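Local coordinates for N-acylhomoserine lactone dependent regulatory protein (Burkholderia cenocepacia, PDB 5L10) that probably regulates transcription as a LuxR-family DNA-binding protein responding to N-acylhomoserine lactones, and is represented by its autoinducer-binding domain, at residues Thr7-Cys12 against Ala154-Ala159; Asp14-Ala19 against Glu23-Pro28. All blocks are in the same frame, centred on the assembly; numbering follows the deposited sequence.

The chain begins with helix 3-16, which takes part in both contacts. Contact 2 comes first in closing: the chain turns after this helix and packs back on it as helix 22-35, with only three residues between the two segments. Contact 1 closes much later. Its second segment lies on the long helix 143-169, and the whole five-stranded antiparallel sheet falls within the loop it closes. Contact 2 is therefore nested inside contact 1. The two centres are about 11 Å apart and the contacts touch. Cys12 SG packs on Pro28 O, and Leu16 CD1 lies 3.6 Å from Ala159 CB. Together they tie three helices into one layer.

Contact 1. Residues Thr7-Cys12 against Ala154-Ala159; sequences TILHDC and ASLSHA
Ser155 OG makes a weak hydrogen bond to Ala151 O of the second subunit, while the apolar end of Leu9 lies beside it. Leu9 CD1 and CD2 are each 3.8 Å from Ser155 OG. Leu9 CD1 is also 3.8 Å from Ser155 CB. The hydroxyl of Ser155 stands anti to its own backbone N (chi1 -178°). This torsion is consistent with a hydroxyl that meets the partner subunit while lying against Leu9.

The other methyl of Leu9 reaches the next residue of the long helix. Leu9 CD2 sits 3.9 Å from Leu156 CG, and the two leucines pass each other at a slant. Leu156 does not leave its helix pointing straight at helix 3-16, but its outer end bends that way. Its CD2 meets Cys12 SG at 4.0 Å, one turn further along helix 3-16.

The two segments run almost parallel, with 12° between their directions. The axes of the short segments are 10.9 Å apart at their closest, so the backbones are well separated and side chains bridge the gap. No hydrogen bond joins the segments, and the contact is small and buried.

Ala32 of helix 22-35 touches both Cys12 and Leu156. Phe13 extends the packing of helix 3-16 onto Ser155, His158 and Ala159. Ser157 packs on Trp118 and His120 of strand 116-123. Leu9 and Ser155 also pack on Ala151 and Ser155 of the second subunit, so this face is part of the dimer interface in the crystal. The contact lies in the helical layer of the autoinducer-binding domain, on one face of its sheet.

Contact 2. Residues Asp14-Ala19 against Glu23-Pro28; sequences DALQRA and EAAFPP
The two segments run in opposite directions on either side of a short loop, and they draw together toward it. The CA atoms of Ala15 and Pro28 are 6.3 Å apart, while those of Ala19 and Ala24 are 4.9 Å apart. The second segment is helical but kinked at Pro27 and Pro28, whose nitrogens carry no hydrogen to bond the turn before. No hydrogen bond crosses between the segments. Apolar side chains make the contact: Ala19, Ala24 and Ala25 near the loop, and Ala15, Leu16 and Pro28 beyond.

At the wide end, the methyl of Ala15 faces the Pro28 ring, with Ala15 CB 3.7 Å from Pro28 CG. Leu16 reaches the same ring with its side branch, Leu16 CD2 lying 3.9 Å from Pro28 CB and 4.2 Å from Ala25 CB. The leucine CG is anti to the carbonyl carbon (chi1 -68°), and CD1 continues the chain. At the narrow end, Ala19 CB sits against two successive alanines. It is 3.8 Å from Ala24 CB and 4.1 Å from Ala25 CB. These short side chains allow the close backbone approach.

Near the loop, Thr21 OG1 is hydrogen-bonded to Ala24 N. Helix 143-169 backs the pair: Tyr163 touches Leu16 and hydrogen-bonds Gln17, while Leu164 packs on Ala25 and Phe26. The contact forms the loop end of the helical hairpin 3-16/22-35, packed against this long last helix of the domain.

Contact 1. Residues Thr7-Cys12 against Ala154-Ala159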
ATOM      1  N   THR A   7      13.694   0.183  12.672  1.00 51.36           N
ATOM      2  CA  THR A   7      14.568   1.324  12.424  1.00 52.31           C
ATOM      3  C   THR A   7      14.859   1.473  10.935  1.00 47.84           C
ATOM      4  O   THR A   7      14.923   2.594  10.416  1.00 44.14           O
ATOM      5  CB  THR A   7      15.865   1.163  13.217  1.00 58.59           C
ATOM      6  OG1 THR A   7      15.564   1.105  14.618  1.00 62.53           O
ATOM      7  CG2 THR A   7      16.817   2.326  12.950  1.00 41.01           C
ATOM      8  N   ILE A   8      15.028   0.350  10.233  1.00 48.56           N
ATOM      9  CA  ILE A   8      15.270   0.386   8.793  1.00 33.94           C
ATOM     10  C   ILE A   8      14.156   1.149   8.091  1.00 33.93           C
ATOM     11  O   ILE A   8      14.404   2.014   7.242  1.00 33.54           O
ATOM     12  CB  ILE A   8      15.408  -1.044   8.238  1.00 34.88           C
ATOM     13  CG1 ILE A   8      16.673  -1.712   8.780  1.00 45.36           C
ATOM     14  CG2 ILE A   8      15.419  -1.034   6.718  1.00 33.87           C
ATOM     15  CD1 ILE A   8      16.699  -3.212   8.585  1.00 40.22           C
ATOM     16  N   LEU A   9      12.907   0.848   8.446  1.00 33.31           N
ATOM     17  CA  LEU A   9      11.779   1.503   7.796  1.00 31.84           C
ATOM     18  C   LEU A   9      11.615   2.940   8.270  1.00 31.13           C
ATOM     19  O   LEU A   9      11.216   3.809   7.485  1.00 31.47           O
ATOM     20  CB  LEU A   9      10.504   0.706   8.044  1.00 28.70           C
ATOM     21  CG  LEU A   9      10.568  -0.724   7.519  1.00 29.56           C
ATOM     22  CD1 LEU A   9       9.428  -1.540   8.091  1.00 34.60           C
ATOM     23  CD2 LEU A   9      10.516  -0.717   6.010  1.00 27.27           C
ATOM     24  N   HIS A  10      11.921   3.213   9.540  1.00 28.71           N
ATOM     25  CA  HIS A  10      11.857   4.585  10.029  1.00 29.23           C
ATOM     26  C   HIS A  10      12.785   5.491   9.226  1.00 33.29           C
ATOM     27  O   HIS A  10      12.381   6.572   8.784  1.00 37.56           O
ATOM     28  CB  HIS A  10      12.190   4.635  11.522  1.00 37.50           C
ATOM     29  CG  HIS A  10      11.994   5.986  12.141  1.00 50.04           C
ATOM     30  ND1 HIS A  10      10.858   6.327  12.846  1.00 56.77           N
ATOM     31  CD2 HIS A  10      12.793   7.079  12.167  1.00 58.47           C
ATOM     32  CE1 HIS A  10      10.965   7.573  13.275  1.00 57.86           C
ATOM     33  NE2 HIS A  10      12.129   8.051  12.875  1.00 61.00           N
ATOM     34  N   ASP A  11      14.032   5.057   9.001  1.00 31.50           N
ATOM     35  CA  ASP A  11      14.960   5.894   8.241  1.00 33.70           C
ATOM     36  C   ASP A  11      14.528   6.025   6.787  1.00 32.87           C
ATOM     37  O   ASP A  11      14.762   7.067   6.163  1.00 30.51           O
ATOM     38  CB  ASP A  11      16.385   5.336   8.311  1.00 39.73           C
ATOM     39  CG  ASP A  11      16.973   5.388   9.709  1.00 52.52           C
ATOM     40  OD1 ASP A  11      18.172   5.715   9.846  1.00 63.73           O
ATOM     41  OD2 ASP A  11      16.244   5.087  10.673  1.00 58.44           O
ATOM     42  N   CYS A  12      13.899   4.985   6.238  1.00 33.05           N
ATOM     43  CA  CYS A  12      13.419   5.037   4.863  1.00 27.17           C
ATOM     44  C   CYS A  12      12.333   6.092   4.705  1.00 29.29           C
ATOM     45  O   CYS A  12      12.389   6.922   3.791  1.00 30.78           O
ATOM     46  CB  CYS A  12      12.898   3.660   4.441  1.00 26.09           C
ATOM     47  SG  CYS A  12      12.354   3.552   2.715  1.00 30.69           S
ATOM     48  N   ALA A 154       5.334  -5.029   3.454  1.00 20.21           N
ATOM     49  CA  ALA A 154       4.127  -4.233   3.255  1.00 19.98           C
ATOM     50  C   ALA A 154       4.436  -2.748   3.369  1.00 30.15           C
ATOM     51  O   ALA A 154       3.989  -1.938   2.549  1.00 29.81           O
ATOM     52  CB  ALA A 154       3.069  -4.638   4.279  1.00 25.52           C
ATOM     53  N   SER A 155       5.203  -2.377   4.393  1.00 30.04           N
ATOM     54  CA  SER A 155       5.619  -0.991   4.562  1.00 26.50           C
ATOM     55  C   SER A 155       6.327  -0.476   3.311  1.00 25.28           C
ATOM     56  O   SER A 155       5.954   0.564   2.757  1.00 27.02           O
ATOM     57  CB  SER A 155       6.517  -0.882   5.793  1.00 32.78           C
ATOM     58  OG  SER A 155       6.908   0.453   6.027  1.00 50.07           O
ATOM     59  N   LEU A 156       7.342  -1.208   2.839  1.00 25.94           N
ATOM     60  CA  LEU A 156       8.074  -0.793   1.643  1.00 22.25           C
ATOM     61  C   LEU A 156       7.165  -0.730   0.425  1.00 26.16           C
ATOM     62  O   LEU A 156       7.338   0.129  -0.449  1.00 23.88           O
ATOM     63  CB  LEU A 156       9.229  -1.754   1.369  1.00 21.02           C
ATOM     64  CG  LEU A 156      10.507  -1.538   2.165  1.00 22.70           C
ATOM     65  CD1 LEU A 156      11.585  -2.504   1.692  1.00 23.40           C
ATOM     66  CD2 LEU A 156      10.947  -0.100   1.996  1.00 22.84           C
ATOM     67  N   SER A 157       6.205  -1.650   0.340  1.00 28.79           N
ATOM     68  CA  SER A 157       5.304  -1.688  -0.803  1.00 20.05           C
ATOM     69  C   SER A 157       4.413  -0.453  -0.840  1.00 26.00           C
ATOM     70  O   SER A 157       4.220   0.159  -1.896  1.00 29.84           O
ATOM     71  CB  SER A 157       4.468  -2.960  -0.750  1.00 23.74           C
ATOM     72  OG  SER A 157       3.554  -2.987  -1.820  1.00 41.68           O
ATOM     73  N   HIS A 158       3.850  -0.078   0.311  1.00 23.02           N
ATOM     74  CA  HIS A 158       3.099   1.169   0.393  1.00 20.93           C
ATOM     75  C   HIS A 158       3.980   2.357   0.036  1.00 21.89           C
ATOM     76  O   HIS A 158       3.537   3.287  -0.646  1.00 30.48           O
ATOM     77  CB  HIS A 158       2.511   1.336   1.796  1.00 24.21           C
ATOM     78  CG  HIS A 158       2.023   2.723   2.093  1.00 26.34           C
ATOM     79  ND1 HIS A 158       2.871   3.756   2.432  1.00 26.16           N
ATOM     80  CD2 HIS A 158       0.773   3.242   2.117  1.00 27.40           C
ATOM     81  CE1 HIS A 158       2.167   4.854   2.642  1.00 24.70           C
ATOM     82  NE2 HIS A 158       0.890   4.569   2.458  1.00 25.82           N
ATOM     83  N   ALA A 159       5.235   2.337   0.485  1.00 18.99           N
ATOM     84  CA  ALA A 159       6.136   3.457   0.227  1.00 23.71           C
ATOM     85  C   ALA A 159       6.433   3.599  -1.258  1.00 24.85           C
ATOM     86  O   ALA A 159       6.492   4.718  -1.781  1.00 23.15           O
ATOM     87  CB  ALA A 159       7.432   3.278   1.016  1.00 18.97           C
TER

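Contact 2. Residues Asp14-Ala19 against Glu23-Pro28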
ATOM      1  N   ASP A  14      11.535   8.681   6.574  1.00 35.17           N
ATOM      2  CA  ASP A  14      11.995  10.052   6.749  1.00 36.27           C
ATOM      3  C   ASP A  14      12.713  10.548   5.501  1.00 35.65           C
ATOM      4  O   ASP A  14      12.529  11.700   5.091  1.00 39.50           O
ATOM      5  CB  ASP A  14      12.895  10.157   7.978  1.00 51.13           C
ATOM      6  CG  ASP A  14      12.135  10.593   9.217  1.00 73.05           C
ATOM      7  OD1 ASP A  14      10.915  10.330   9.296  1.00 80.42           O
ATOM      8  OD2 ASP A  14      12.757  11.207  10.110  1.00 83.22           O
ATOM      9  N   ALA A  15      13.521   9.689   4.874  1.00 38.45           N
ATOM     10  CA  ALA A  15      14.166  10.070   3.622  1.00 29.78           C
ATOM     11  C   ALA A  15      13.143  10.311   2.520  1.00 29.76           C
ATOM     12  O   ALA A  15      13.353  11.166   1.654  1.00 31.94           O
ATOM     13  CB  ALA A  15      15.165   8.994   3.196  1.00 29.96           C
ATOM     14  N   LEU A  16      12.027   9.581   2.545  1.00 28.83           N
ATOM     15  CA  LEU A  16      11.004   9.752   1.522  1.00 27.95           C
ATOM     16  C   LEU A  16      10.228  11.050   1.687  1.00 29.91           C
ATOM     17  O   LEU A  16       9.556  11.476   0.743  1.00 38.30           O
ATOM     18  CB  LEU A  16      10.043   8.561   1.534  1.00 27.63           C
ATOM     19  CG  LEU A  16      10.643   7.226   1.084  1.00 27.03           C
ATOM     20  CD1 LEU A  16       9.599   6.129   1.108  1.00 22.62           C
ATOM     21  CD2 LEU A  16      11.256   7.351  -0.299  1.00 24.38           C
ATOM     22  N   GLN A  17      10.304  11.685   2.860  1.00 32.36           N
ATOM     23  CA  GLN A  17       9.699  12.997   3.054  1.00 36.58           C
ATOM     24  C   GLN A  17      10.524  14.124   2.446  1.00 39.40           C
ATOM     25  O   GLN A  17      10.008  15.236   2.298  1.00 44.81           O
ATOM     26  CB  GLN A  17       9.484  13.276   4.547  1.00 37.90           C
ATOM     27  CG  GLN A  17       8.625  12.249   5.260  1.00 42.66           C
ATOM     28  CD  GLN A  17       7.282  12.045   4.590  1.00 54.52           C
ATOM     29  OE1 GLN A  17       6.631  13.002   4.166  1.00 59.56           O
ATOM     30  NE2 GLN A  17       6.861  10.789   4.487  1.00 58.33           N
ATOM     31  N   ARG A  18      11.787  13.872   2.106  1.00 35.33           N
ATOM     32  CA  ARG A  18      12.644  14.862   1.466  1.00 41.25           C
ATOM     33  C   ARG A  18      13.080  14.389   0.083  1.00 48.66           C
ATOM     34  O   ARG A  18      14.192  14.678  -0.365  1.00 56.10           O
ATOM     35  CB  ARG A  18      13.861  15.174   2.336  1.00 40.93           C
ATOM     36  CG  ARG A  18      13.525  15.521   3.773  1.00 44.99           C
ATOM     37  CD  ARG A  18      14.784  15.751   4.593  1.00 55.49           C
ATOM     38  NE  ARG A  18      15.693  14.608   4.548  1.00 64.56           N
ATOM     39  CZ  ARG A  18      15.706  13.623   5.442  1.00 66.55           C
ATOM     40  NH1 ARG A  18      14.855  13.635   6.460  1.00 63.75           N
ATOM     41  NH2 ARG A  18      16.570  12.624   5.317  1.00 68.18           N
ATOM     42  N   ALA A  19      12.209  13.646  -0.601  1.00 37.12           N
ATOM     43  CA  ALA A  19      12.489  13.094  -1.925  1.00 34.87           C
ATOM     44  C   ALA A  19      11.391  13.553  -2.869  1.00 36.09           C
ATOM     45  O   ALA A  19      10.364  12.873  -3.021  1.00 42.90           O
ATOM     46  CB  ALA A  19      12.579  11.571  -1.885  1.00 29.81           C
ATOM     47  N   GLU A  23      14.116   9.985  -8.716  1.00 35.90           N
ATOM     48  CA  GLU A  23      15.548   9.766  -8.571  1.00 29.89           C
ATOM     49  C   GLU A  23      15.972   9.814  -7.111  1.00 37.79           C
ATOM     50  O   GLU A  23      16.881   9.081  -6.705  1.00 42.33           O
ATOM     51  CB  GLU A  23      16.311  10.806  -9.392  1.00 31.11           C
ATOM     52  CG  GLU A  23      16.045  10.752 -10.906  1.00 47.78           C
ATOM     53  CD  GLU A  23      14.676  11.290 -11.323  1.00 58.95           C
ATOM     54  OE1 GLU A  23      13.662  10.960 -10.678  1.00 62.03           O
ATOM     55  OE2 GLU A  23      14.606  12.048 -12.307  1.00 67.15           O
ATOM     56  N   ALA A  24      15.326  10.658  -6.310  1.00 37.37           N
ATOM     57  CA  ALA A  24      15.627  10.746  -4.889  1.00 21.35           C
ATOM     58  C   ALA A  24      14.815   9.774  -4.051  1.00 30.99           C
ATOM     59  O   ALA A  24      15.200   9.490  -2.911  1.00 30.88           O
ATOM     60  CB  ALA A  24      15.379  12.167  -4.378  1.00 22.98           C
ATOM     61  N   ALA A  25      13.706   9.262  -4.584  1.00 31.04           N
ATOM     62  CA  ALA A  25      12.837   8.370  -3.829  1.00 16.85           C
ATOM     63  C   ALA A  25      13.257   6.914  -3.919  1.00 29.66           C
ATOM     64  O   ALA A  25      12.923   6.131  -3.021  1.00 29.24           O
ATOM     65  CB  ALA A  25      11.390   8.496  -4.307  1.00 16.98           C
ATOM     66  N   PHE A  26      13.972   6.521  -4.971  1.00 21.65           N
ATOM     67  CA  PHE A  26      14.315   5.106  -5.092  1.00 23.00           C
ATOM     68  C   PHE A  26      15.417   4.673  -4.128  1.00 25.88           C
ATOM     69  O   PHE A  26      15.247   3.632  -3.468  1.00 25.74           O
ATOM     70  CB  PHE A  26      14.658   4.769  -6.542  1.00 20.14           C
ATOM     71  CG  PHE A  26      15.102   3.358  -6.726  1.00 25.03           C
ATOM     72  CD1 PHE A  26      16.414   3.077  -7.061  1.00 24.03           C
ATOM     73  CD2 PHE A  26      14.221   2.308  -6.512  1.00 28.21           C
ATOM     74  CE1 PHE A  26      16.834   1.777  -7.217  1.00 28.25           C
ATOM     75  CE2 PHE A  26      14.637   1.003  -6.662  1.00 29.57           C
ATOM     76  CZ  PHE A  26      15.947   0.737  -7.013  1.00 29.66           C
ATOM     77  N   PRO A  27      16.538   5.388  -3.984  1.00 25.58           N
ATOM     78  CA  PRO A  27      17.622   4.912  -3.094  1.00 27.02           C
ATOM     79  C   PRO A  27      17.155   4.595  -1.680  1.00 29.80           C
ATOM     80  O   PRO A  27      17.633   3.612  -1.094  1.00 34.21           O
ATOM     81  CB  PRO A  27      18.622   6.076  -3.108  1.00 24.96           C
ATOM     82  CG  PRO A  27      18.450   6.665  -4.446  1.00 19.04           C
ATOM     83  CD  PRO A  27      16.974   6.578  -4.744  1.00 17.82           C
ATOM     84  N   PRO A  28      16.254   5.386  -1.068  1.00 32.01           N
ATOM     85  CA  PRO A  28      15.756   4.967   0.256  1.00 25.41           C
ATOM     86  C   PRO A  28      15.068   3.615   0.239  1.00 24.89           C
ATOM     87  O   PRO A  28      15.297   2.798   1.141  1.00 30.59           O
ATOM     88  CB  PRO A  28      14.781   6.089   0.638  1.00 24.07           C
ATOM     89  CG  PRO A  28      15.266   7.263  -0.091  1.00 30.11           C
ATOM     90  CD  PRO A  28      15.762   6.737  -1.406  1.00 34.91           C
TER